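Local coordinates for protein Sso-CP2 metallo-carboxypetidase (Sulfolobus solfataricus, PDB 4MMO) that probably hydrolyses peptides as a zinc-dependent metallo-carboxypeptidase of the M20 family, at residues Q75-I80 with Y98-S103; F310-V313 with D317-K320; K357-S362 with V396-A401; L132-G135 with G140-N143. All blocks are in the same frame, centred on the assembly; numbering follows the deposited sequence.

Interaction 1: residues Q75-I80 with Y98-S103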
loop_
_atom_site.group_PDB
_atom_site.type_symbol
_atom_site.label_atom_id
_atom_site.label_comp_id
_atom_site.label_asym_id
_atom_site.label_seq_id
_atom_site.Cartn_x
_atom_site.Cartn_y
_atom_site.Cartn_z
ATOM N N GLN A 75 -18.779 7.692 11.802
ATOM C CA GLN A 75 -17.772 7.293 10.828
ATOM C C GLN A 75 -17.986 8.025 9.503
ATOM O O GLN A 75 -19.098 8.476 9.216
ATOM C CB GLN A 75 -17.843 5.784 10.587
ATOM C CG GLN A 75 -17.202 4.938 11.680
ATOM C CD GLN A 75 -15.762 4.564 11.371
ATOM O OE1 GLN A 75 -15.432 4.192 10.245
ATOM N NE2 GLN A 75 -14.898 4.659 12.375
ATOM N N PRO A 76 -16.925 8.133 8.682
ATOM C CA PRO A 76 -17.079 8.725 7.347
ATOM C C PRO A 76 -18.023 7.881 6.501
ATOM O O PRO A 76 -18.352 6.767 6.917
ATOM C CB PRO A 76 -15.657 8.689 6.768
ATOM C CG PRO A 76 -14.749 8.492 7.939
ATOM C CD PRO A 76 -15.539 7.703 8.938
ATOM N N VAL A 77 -18.447 8.392 5.346
ATOM C CA VAL A 77 -19.456 7.715 4.533
ATOM C C VAL A 77 -18.974 7.407 3.118
ATOM O O VAL A 77 -19.753 6.965 2.275
ATOM C CB VAL A 77 -20.758 8.540 4.462
ATOM C CG1 VAL A 77 -21.320 8.750 5.859
ATOM C CG2 VAL A 77 -20.517 9.884 3.779
ATOM N N ASP A 78 -17.692 7.626 2.861
ATOM C CA ASP A 78 -17.128 7.334 1.551
ATOM C C ASP A 78 -16.966 5.825 1.376
ATOM O O ASP A 78 -16.574 5.138 2.316
ATOM C CB ASP A 78 -15.780 8.033 1.389
ATOM C CG ASP A 78 -15.882 9.538 1.542
ATOM O OD1 ASP A 78 -16.395 10.199 0.613
ATOM O OD2 ASP A 78 -15.446 10.061 2.589
ATOM N N PRO A 79 -17.261 5.300 0.174
ATOM C CA PRO A 79 -17.687 6.011 -1.035
ATOM C C PRO A 79 -19.201 6.204 -1.119
ATOM O O PRO A 79 -19.953 5.238 -0.999
ATOM C CB PRO A 79 -17.198 5.096 -2.164
ATOM C CG PRO A 79 -17.048 3.722 -1.541
ATOM C CD PRO A 79 -17.232 3.846 -0.049
ATOM N N ILE A 80 -19.627 7.443 -1.348
ATOM C CA ILE A 80 -21.046 7.799 -1.379
ATOM C C ILE A 80 -21.821 6.972 -2.401
ATOM O O ILE A 80 -23.027 6.767 -2.257
ATOM C CB ILE A 80 -21.231 9.315 -1.679
ATOM C CG1 ILE A 80 -20.929 10.155 -0.438
ATOM C CG2 ILE A 80 -22.656 9.640 -2.126
ATOM C CD1 ILE A 80 -19.468 10.224 -0.051
ATOM N N TYR A 98 -32.599 4.909 7.794
ATOM C CA TYR A 98 -31.335 4.731 7.086
ATOM C C TYR A 98 -30.460 5.972 7.179
ATOM O O TYR A 98 -30.725 6.984 6.530
ATOM C CB TYR A 98 -31.591 4.373 5.621
ATOM C CG TYR A 98 -32.098 2.964 5.436
ATOM C CD1 TYR A 98 -33.453 2.674 5.526
ATOM C CD2 TYR A 98 -31.221 1.921 5.183
ATOM C CE1 TYR A 98 -33.919 1.383 5.364
ATOM C CE2 TYR A 98 -31.675 0.628 5.021
ATOM C CZ TYR A 98 -33.025 0.363 5.113
ATOM O OH TYR A 98 -33.481 -0.925 4.951
ATOM N N ALA A 99 -29.413 5.886 7.991
ATOM C CA ALA A 99 -28.465 6.979 8.129
ATOM C C ALA A 99 -27.173 6.500 8.776
ATOM O O ALA A 99 -27.184 5.578 9.594
ATOM C CB ALA A 99 -29.074 8.100 8.954
ATOM N N ARG A 100 -26.057 7.114 8.393
ATOM C CA ARG A 100 -24.816 6.942 9.133
ATOM C C ARG A 100 -25.051 7.452 10.551
ATOM O O ARG A 100 -25.560 8.559 10.742
ATOM C CB ARG A 100 -23.671 7.711 8.463
ATOM C CG ARG A 100 -22.432 7.937 9.334
ATOM C CD ARG A 100 -21.741 6.635 9.755
ATOM N NE ARG A 100 -20.881 6.083 8.710
ATOM C CZ ARG A 100 -21.118 4.972 8.015
ATOM N NH1 ARG A 100 -22.202 4.234 8.230
ATOM N NH2 ARG A 100 -20.248 4.589 7.091
ATOM N N GLY A 101 -24.691 6.636 11.537
ATOM C CA GLY A 101 -24.859 6.999 12.935
ATOM C C GLY A 101 -26.124 6.471 13.591
ATOM O O GLY A 101 -26.380 6.744 14.760
ATOM N N ALA A 102 -26.921 5.717 12.847
ATOM C CA ALA A 102 -28.189 5.223 13.366
ATOM C C ALA A 102 -27.953 4.223 14.507
ATOM O O ALA A 102 -28.596 4.292 15.552
ATOM C CB ALA A 102 -28.993 4.586 12.250
ATOM N N SER A 103 -27.003 3.320 14.291
ATOM C CA SER A 103 -26.621 2.320 15.272
ATOM C C SER A 103 -25.484 2.827 16.158
ATOM O O SER A 103 -25.568 2.764 17.386
ATOM C CB SER A 103 -26.190 1.043 14.552
ATOM O OG SER A 103 -25.731 0.069 15.473
#
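Arg-100 clamps the backbone of Gln-75 and Pro-76 with its guanidinium group. It stands in a type II beta turn from Ala-99 to Ala-102, just before helix 102-121. Both carbonyl oxygens lie at the edge of the guanidinium, close to its plane. Pro-76 O is gripped side-on by two nitrogens. Arg-100 NH2 reaches Pro-76 O at 2.9 Å with an N-H...O angle of 155°, in the carbonyl plane. The second donor, Arg-100 NE, lies 3.2 Å from Pro-76 O and approaches from above that plane. Arg-100 NE also bonds to Gln-75 O at 3.0 Å, a more bent contact at 135°, again from above the carbonyl. The chain of Arg-100 folds at chi2 and chi3, which brings the guanidinium back onto the loop.

The aliphatic half is close-fitting too. Val-77 CG1 touches Arg-100 CB at 3.7 Å, and the two side chains run alongside one another in opposite senses. Gln-75 CB packs against Arg-100 NE at 3.6 Å. The amide of Gln-75 turns off from Arg-100 and bonds to Glu-138, a zinc-binding residue of this protein, though no zinc sits on it in this chain. The looser side begins at Pro-76, whose CB is directed away from the arginine. From there the loop runs out through Asp-78, Pro-79 and Ile-80, all exposed.

Arg-100 NH1 forms a salt bridge with Glu-413, which probably balances its charge, and also bonds to Ala-410 O. The loop is held by backbone oxygens, so recognition probably depends on the backbone path at Gln-75 and Pro-76.

Interaction 2: residues F310-V313 with D317-K320. With SO4 (sulfate ion), chain D.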
loop_
_atom_site.group_PDB
_atom_site.type_symbol
_atom_site.label_atom_id
_atom_site.label_comp_id
_atom_site.label_asym_id
_atom_site.label_seq_id
_atom_site.Cartn_x
_atom_site.Cartn_y
_atom_site.Cartn_z
ATOM N N PHE A 310 -2.214 -2.647 17.391
ATOM C CA PHE A 310 -2.097 -3.728 18.360
ATOM C C PHE A 310 -3.343 -3.730 19.233
ATOM O O PHE A 310 -3.620 -2.738 19.902
ATOM C CB PHE A 310 -0.886 -3.522 19.277
ATOM C CG PHE A 310 0.451 -3.584 18.580
ATOM C CD1 PHE A 310 0.967 -2.473 17.933
ATOM C CD2 PHE A 310 1.207 -4.744 18.612
ATOM C CE1 PHE A 310 2.204 -2.528 17.311
ATOM C CE2 PHE A 310 2.441 -4.801 17.994
ATOM C CZ PHE A 310 2.940 -3.691 17.343
ATOM N N ARG A 311 -4.094 -4.827 19.230
ATOM C CA ARG A 311 -5.211 -4.978 20.157
ATOM C C ARG A 311 -4.682 -5.641 21.416
ATOM O O ARG A 311 -3.981 -6.649 21.343
ATOM C CB ARG A 311 -6.325 -5.825 19.551
ATOM C CG ARG A 311 -6.876 -5.287 18.253
ATOM C CD ARG A 311 -7.732 -4.057 18.467
ATOM N NE ARG A 311 -8.173 -3.509 17.188
ATOM C CZ ARG A 311 -9.206 -2.689 17.033
ATOM N NH1 ARG A 311 -9.930 -2.311 18.078
ATOM N NH2 ARG A 311 -9.520 -2.251 15.823
ATOM N N LEU A 312 -5.022 -5.073 22.567
ATOM C CA LEU A 312 -4.440 -5.494 23.835
ATOM C C LEU A 312 -5.477 -6.079 24.785
ATOM O O LEU A 312 -6.669 -5.792 24.679
ATOM C CB LEU A 312 -3.752 -4.300 24.495
ATOM C CG LEU A 312 -2.713 -3.602 23.615
ATOM C CD1 LEU A 312 -2.226 -2.319 24.269
ATOM C CD2 LEU A 312 -1.548 -4.541 23.331
ATOM N N VAL A 313 -5.004 -6.903 25.715
ATOM C CA VAL A 313 -5.856 -7.519 26.722
ATOM C C VAL A 313 -5.217 -7.306 28.089
ATOM O O VAL A 313 -4.023 -7.021 28.168
ATOM C CB VAL A 313 -6.047 -9.027 26.455
ATOM C CG1 VAL A 313 -6.681 -9.246 25.090
ATOM C CG2 VAL A 313 -4.718 -9.769 26.544
ATOM N N ASP A 317 -0.262 -2.688 29.020
ATOM C CA ASP A 317 -0.271 -1.233 29.022
ATOM C C ASP A 317 0.213 -0.773 27.650
ATOM O O ASP A 317 1.326 -1.109 27.248
ATOM C CB ASP A 317 0.669 -0.725 30.120
ATOM C CG ASP A 317 0.645 0.786 30.273
ATOM O OD1 ASP A 317 0.341 1.503 29.296
ATOM O OD2 ASP A 317 0.946 1.257 31.389
ATOM N N PRO A 318 -0.611 0.001 26.925
ATOM C CA PRO A 318 -0.216 0.390 25.566
ATOM C C PRO A 318 1.078 1.196 25.525
ATOM O O PRO A 318 1.881 1.019 24.605
ATOM C CB PRO A 318 -1.403 1.232 25.084
ATOM C CG PRO A 318 -2.086 1.680 26.322
ATOM C CD PRO A 318 -1.921 0.566 27.292
ATOM N N TYR A 319 1.290 2.060 26.512
ATOM C CA TYR A 319 2.525 2.830 26.578
ATOM C C TYR A 319 3.722 1.908 26.811
ATOM O O TYR A 319 4.811 2.153 26.303
ATOM C CB TYR A 319 2.433 3.905 27.663
ATOM C CG TYR A 319 1.394 4.960 27.358
ATOM C CD1 TYR A 319 1.682 6.011 26.501
ATOM C CD2 TYR A 319 0.123 4.900 27.918
ATOM C CE1 TYR A 319 0.740 6.975 26.210
ATOM C CE2 TYR A 319 -0.831 5.865 27.630
ATOM C CZ TYR A 319 -0.512 6.900 26.773
ATOM O OH TYR A 319 -1.443 7.871 26.477
ATOM N N LYS A 320 3.517 0.835 27.560
ATOM C CA LYS A 320 4.579 -0.140 27.763
ATOM C C LYS A 320 4.841 -0.939 26.482
ATOM O O LYS A 320 5.991 -1.173 26.112
ATOM C CB LYS A 320 4.226 -1.081 28.908
ATOM C CG LYS A 320 5.319 -2.075 29.239
ATOM C CD LYS A 320 5.049 -2.767 30.564
ATOM C CE LYS A 320 6.159 -3.743 30.913
ATOM N NZ LYS A 320 5.933 -4.386 32.239
HETATM S S SO4 D . -13.136 -0.128 17.382
HETATM O O1 SO4 D . -12.511 0.212 16.109
HETATM O O2 SO4 D . -13.671 1.085 18.022
HETATM O O3 SO4 D . -14.132 -1.160 17.064
HETATM O O4 SO4 D . -12.155 -0.710 18.291
#
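The dimerisation domain of this M20 peptidase contains a beta-alpha connection in which strand 299-312 gives way to helix 318-331, and Leu-312 packs on Pro-318 across the turn. Leu-312 points toward the helix start. Its CD1 methyl does the touching: Leu-312 CD1 is 3.6 Å from Pro-318 CA and 3.7 Å from Pro-318 CB. With CG anti to the carbonyl carbon (chi1 -55°), the leucine brings this methyl against the proline at a slant. The contact is apolar and buried. Val-321, further along the helix, also touches Leu-312, while Phe-343 and Tyr-345 of strand 337-348 pack on Pro-318.

Neighbouring residues of a strand face opposite ways, and Arg-311 accordingly serves a different site, at the subunit interface. Arg-311 NH1 donates to sulfate O4 at 2.7 Å, nearly straight at 161°. Thr-380 N of the same chain and His-197 NE2 of the second subunit hold the same sulfate. Arg-311 NH2 bonds to Ser-198 OG of the second subunit. The sulfate probably came from the crystallisation liquor, but its setting is consistent with an anion-binding pocket shared by the two chains. A leucine here would probably cost the sulfate its NH1 donor and leave Ser-198 of the second subunit without the NH2 donor.

The helix start is closed by its own N-cap. Asp-317 takes that position, and its carboxylate accepts from the helix. Tyr-319 N donates to Asp-317 OD1 at 3.0 Å, on the anti side and 34° out of the carboxylate plane.

Interaction 3: residues K357-S362 with V396-A401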
loop_
_atom_site.group_PDB
_atom_site.type_symbol
_atom_site.label_atom_id
_atom_site.label_comp_id
_atom_site.label_asym_id
_atom_site.label_seq_id
_atom_site.Cartn_x
_atom_site.Cartn_y
_atom_site.Cartn_z
ATOM N N LYS A 357 -25.975 -6.187 36.895
ATOM C CA LYS A 357 -27.164 -6.942 37.270
ATOM C C LYS A 357 -28.418 -6.232 36.789
ATOM O O LYS A 357 -29.262 -6.839 36.136
ATOM C CB LYS A 357 -27.217 -7.135 38.789
ATOM C CG LYS A 357 -26.332 -8.262 39.297
ATOM C CD LYS A 357 -26.165 -8.205 40.809
ATOM C CE LYS A 357 -25.764 -9.557 41.382
ATOM N NZ LYS A 357 -25.516 -9.489 42.848
ATOM N N ALA A 358 -28.528 -4.944 37.105
ATOM C CA ALA A 358 -29.665 -4.138 36.665
ATOM C C ALA A 358 -29.814 -4.180 35.146
ATOM O O ALA A 358 -30.922 -4.155 34.613
ATOM C CB ALA A 358 -29.504 -2.704 37.136
ATOM N N MET A 359 -28.686 -4.259 34.451
ATOM C CA MET A 359 -28.685 -4.267 32.996
ATOM C C MET A 359 -29.163 -5.619 32.444
ATOM O O MET A 359 -29.974 -5.672 31.521
ATOM C CB MET A 359 -27.274 -3.948 32.496
ATOM C CG MET A 359 -27.205 -3.445 31.081
ATOM S SD MET A 359 -28.001 -1.844 30.795
ATOM C CE MET A 359 -26.832 -0.718 31.547
ATOM N N ILE A 360 -28.667 -6.709 33.018
ATOM C CA ILE A 360 -29.108 -8.050 32.634
ATOM C C ILE A 360 -30.611 -8.250 32.854
ATOM O O ILE A 360 -31.308 -8.789 31.996
ATOM C CB ILE A 360 -28.334 -9.137 33.412
ATOM C CG1 ILE A 360 -26.891 -9.199 32.907
ATOM C CG2 ILE A 360 -29.008 -10.515 33.261
ATOM C CD1 ILE A 360 -25.991 -10.153 33.674
ATOM N N GLU A 361 -31.109 -7.820 34.006
ATOM C CA GLU A 361 -32.499 -8.070 34.363
ATOM C C GLU A 361 -33.444 -7.222 33.510
ATOM O O GLU A 361 -34.474 -7.708 33.036
ATOM C CB GLU A 361 -32.720 -7.812 35.859
ATOM C CG GLU A 361 -34.139 -8.106 36.353
ATOM C CD GLU A 361 -34.337 -7.800 37.834
ATOM O OE1 GLU A 361 -35.439 -7.340 38.202
ATOM O OE2 GLU A 361 -33.397 -8.015 38.632
ATOM N N SER A 362 -33.089 -5.958 33.301
ATOM C CA SER A 362 -33.901 -5.073 32.467
ATOM C C SER A 362 -33.955 -5.566 31.025
ATOM O O SER A 362 -35.008 -5.527 30.386
ATOM C CB SER A 362 -33.364 -3.639 32.509
ATOM O OG SER A 362 -32.001 -3.588 32.132
ATOM N N VAL A 396 -20.090 -1.028 32.477
ATOM C CA VAL A 396 -20.681 -1.974 31.540
ATOM C C VAL A 396 -21.004 -1.257 30.229
ATOM O O VAL A 396 -21.177 -0.038 30.207
ATOM C CB VAL A 396 -21.977 -2.590 32.119
ATOM C CG1 VAL A 396 -23.011 -1.509 32.391
ATOM C CG2 VAL A 396 -22.544 -3.662 31.190
ATOM N N SER A 397 -21.069 -2.018 29.142
ATOM C CA SER A 397 -21.548 -1.495 27.873
ATOM C C SER A 397 -22.771 -2.286 27.440
ATOM O O SER A 397 -22.669 -3.446 27.036
ATOM C CB SER A 397 -20.464 -1.570 26.803
ATOM O OG SER A 397 -20.880 -0.889 25.631
ATOM N N ALA A 398 -23.930 -1.645 27.534
ATOM C CA ALA A 398 -25.190 -2.291 27.213
ATOM C C ALA A 398 -26.242 -1.242 26.905
ATOM O O ALA A 398 -26.072 -0.076 27.256
ATOM C CB ALA A 398 -25.636 -3.129 28.369
ATOM N N ILE A 399 -27.347 -1.702 26.321
ATOM C CA ILE A 399 -28.390 -0.871 25.710
ATOM C C ILE A 399 -27.944 -0.499 24.305
ATOM O O ILE A 399 -26.848 0.024 24.114
ATOM C CB ILE A 399 -28.741 0.405 26.507
ATOM C CG1 ILE A 399 -29.089 0.055 27.959
ATOM C CG2 ILE A 399 -29.908 1.128 25.842
ATOM C CD1 ILE A 399 -29.212 1.256 28.874
ATOM N N GLY A 400 -28.792 -0.784 23.324
ATOM C CA GLY A 400 -28.467 -0.503 21.938
ATOM C C GLY A 400 -29.685 -0.394 21.048
ATOM O O GLY A 400 -30.557 -1.267 21.051
ATOM N N ALA A 401 -29.743 0.690 20.282
ATOM C CA ALA A 401 -30.828 0.903 19.337
ATOM C C ALA A 401 -30.620 0.044 18.094
ATOM O O ALA A 401 -31.562 -0.223 17.347
ATOM C CB ALA A 401 -30.901 2.362 18.959
#
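Met-359 overlaps three apolar side chains of the facing loop: Val-396, Ala-398 and Ile-399. It is the one residue of segment 357-362 that reaches across. Its sulfur sits in the middle of the contact. Met-359 SD is 3.6 Å from Ile-399 CG1. It also lies against Ala-398 CB, but the modelled fit at this alanine is too tight and its detail is doubtful. Beyond the sulfur, Met-359 CE meets Val-396 CG1 at 4.0 Å. Met-359 CE also approaches Ile-399 CD1, at 4.1 Å. The methyl therefore rests between two branched side chains.

The shape of the methionine explains this spread. CG stands anti to the backbone N (chi1 -159°), and the chain then bends at chi2 (65°) and chi3 (74°). The tip is curled and not fully extended, so SD lies on Ala-398 and Ile-399 while CE reaches Val-396 and also Ile-399. Met-359 crosses Ile-399 at about a right angle. Ile-399 starts off to one side, and its CG1 and CD1 reach the sulfur.

The contact joins helix 354-367 to the edge of the mixed sheet that forms the core of the catalytic domain. Strand 395-396 is the outermost strand on this side, and its Val-396 pairs through the backbone with Val-160 and Met-162. Met-359 is further enclosed by Ile-161 and Ile-175 of neighbouring strands and by Phe-430 of helix 417-433. All four touching residues are buried. After Val-396 the chain leaves the sheet. The Ile-399 side chain lies about 9 Å from that of Glu-163, a zinc ligand.

Interaction 4: residues L132-G135 with G140-N143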
loop_
_atom_site.group_PDB
_atom_site.type_symbol
_atom_site.label_atom_id
_atom_site.label_comp_id
_atom_site.label_asym_id
_atom_site.label_seq_id
_atom_site.Cartn_x
_atom_site.Cartn_y
_atom_site.Cartn_z
ATOM N N LEU A 132 -22.062 12.506 29.500
ATOM C CA LEU A 132 -20.803 12.896 28.878
ATOM C C LEU A 132 -20.759 12.416 27.438
ATOM O O LEU A 132 -20.520 11.238 27.172
ATOM C CB LEU A 132 -19.613 12.332 29.660
ATOM C CG LEU A 132 -18.247 12.922 29.298
ATOM C CD1 LEU A 132 -18.196 14.384 29.663
ATOM C CD2 LEU A 132 -17.120 12.176 29.995
ATOM N N TYR A 133 -21.003 13.345 26.516
ATOM C CA TYR A 133 -21.006 13.049 25.091
ATOM C C TYR A 133 -19.781 13.657 24.408
ATOM O O TYR A 133 -19.639 14.881 24.369
ATOM C CB TYR A 133 -22.270 13.613 24.448
ATOM C CG TYR A 133 -23.562 13.138 25.073
ATOM C CD1 TYR A 133 -23.677 11.856 25.597
ATOM C CD2 TYR A 133 -24.671 13.970 25.128
ATOM C CE1 TYR A 133 -24.860 11.418 26.156
ATOM C CE2 TYR A 133 -25.855 13.546 25.685
ATOM C CZ TYR A 133 -25.947 12.266 26.200
ATOM O OH TYR A 133 -27.128 11.838 26.761
ATOM N N GLU A 134 -18.904 12.806 23.872
ATOM C CA GLU A 134 -17.714 13.277 23.161
ATOM C C GLU A 134 -17.915 13.230 21.647
ATOM O O GLU A 134 -18.877 12.635 21.154
ATOM C CB GLU A 134 -16.474 12.463 23.549
ATOM C CG GLU A 134 -16.407 11.045 22.964
ATOM C CD GLU A 134 -14.979 10.561 22.757
ATOM O OE1 GLU A 134 -14.117 11.377 22.364
ATOM O OE2 GLU A 134 -14.715 9.362 22.988
ATOM N N GLY A 135 -16.983 13.843 20.919
ATOM C CA GLY A 135 -17.068 13.932 19.472
ATOM C C GLY A 135 -15.861 13.357 18.751
ATOM O O GLY A 135 -15.657 13.649 17.574
ATOM N N GLY A 140 -10.438 7.706 17.965
ATOM C CA GLY A 140 -9.617 7.243 19.071
ATOM C C GLY A 140 -9.708 8.044 20.358
ATOM O O GLY A 140 -8.933 7.796 21.283
ATOM N N SER A 141 -10.641 8.991 20.428
ATOM C CA SER A 141 -10.848 9.789 21.640
ATOM C C SER A 141 -9.549 10.455 22.088
ATOM O O SER A 141 -9.230 10.472 23.280
ATOM C CB SER A 141 -11.393 8.915 22.781
ATOM O OG SER A 141 -12.566 8.218 22.395
ATOM N N VAL A 142 -8.813 11.001 21.125
ATOM C CA VAL A 142 -7.468 11.524 21.360
ATOM C C VAL A 142 -7.415 12.531 22.504
ATOM O O VAL A 142 -6.530 12.457 23.356
ATOM C CB VAL A 142 -6.898 12.186 20.082
ATOM C CG1 VAL A 142 -5.515 12.778 20.341
ATOM C CG2 VAL A 142 -6.828 11.174 18.955
ATOM N N ASN A 143 -8.364 13.461 22.528
ATOM C CA ASN A 143 -8.350 14.535 23.515
ATOM C C ASN A 143 -9.284 14.327 24.706
ATOM O O ASN A 143 -9.513 15.257 25.476
ATOM C CB ASN A 143 -8.668 15.867 22.833
ATOM C CG ASN A 143 -7.626 16.245 21.802
ATOM O OD1 ASN A 143 -6.462 16.461 22.137
ATOM N ND2 ASN A 143 -8.035 16.319 20.539
#
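The carboxylate of Glu-134 is met by Ser-141 at an oxygen and not over a face. Ser-141 OG donates to the syn lone pair of Glu-134 OE2, the one on the side of OE1. The modelled separation of Ser-141 OG and Glu-134 OE2 is 2.5 Å, short for such a bond, and the exact length is doubtful. Ser-141 CB follows behind, 3.4 Å from Glu-134 OE2. Tyr-69 OH is a second partner of OE2, so this oxygen is held from two residues. The other oxygen, OE1, has a weak bond from Glu-136 N.

The glutamate puts CG between the backbone N and the carbonyl carbon (chi1 74°) and extends from there toward the loop. With an alanine here, the hydroxyls of Ser-141 and Tyr-69 are likely to lose their common partner, and the 140-143 loop could shift.

Zinc ligand His-71 packs against Glu-134, which places the contact in the second shell of the metal site. Pro-382 touches both Glu-134 and Ser-141. Strand 128-134 lies between antiparallel strand 53-58 and parallel strand 65-71, and the loop with Ser-141 leads on to helix 144-149.

In the fold
Along the chain the order is interaction 1, interaction 4, interaction 2, interaction 3, each closing before the next opens. Interactions 1, 3 and 4 belong to the domain of the mixed sheet, with centres 19 to 25 Å apart. Helix 102-121 links interaction 1 to the strand of interaction 4, 128-134. All three lie near zinc-binding residues. Interaction 2 stands apart, in the antiparallel sheet of the dimerisation domain. Its centre is 29 Å from that of interaction 1, on the opposite side of the chain's centre, and 19 Å from that of interaction 4. The four contacts thus span both the metal-binding domain and the domain that meets the second subunit.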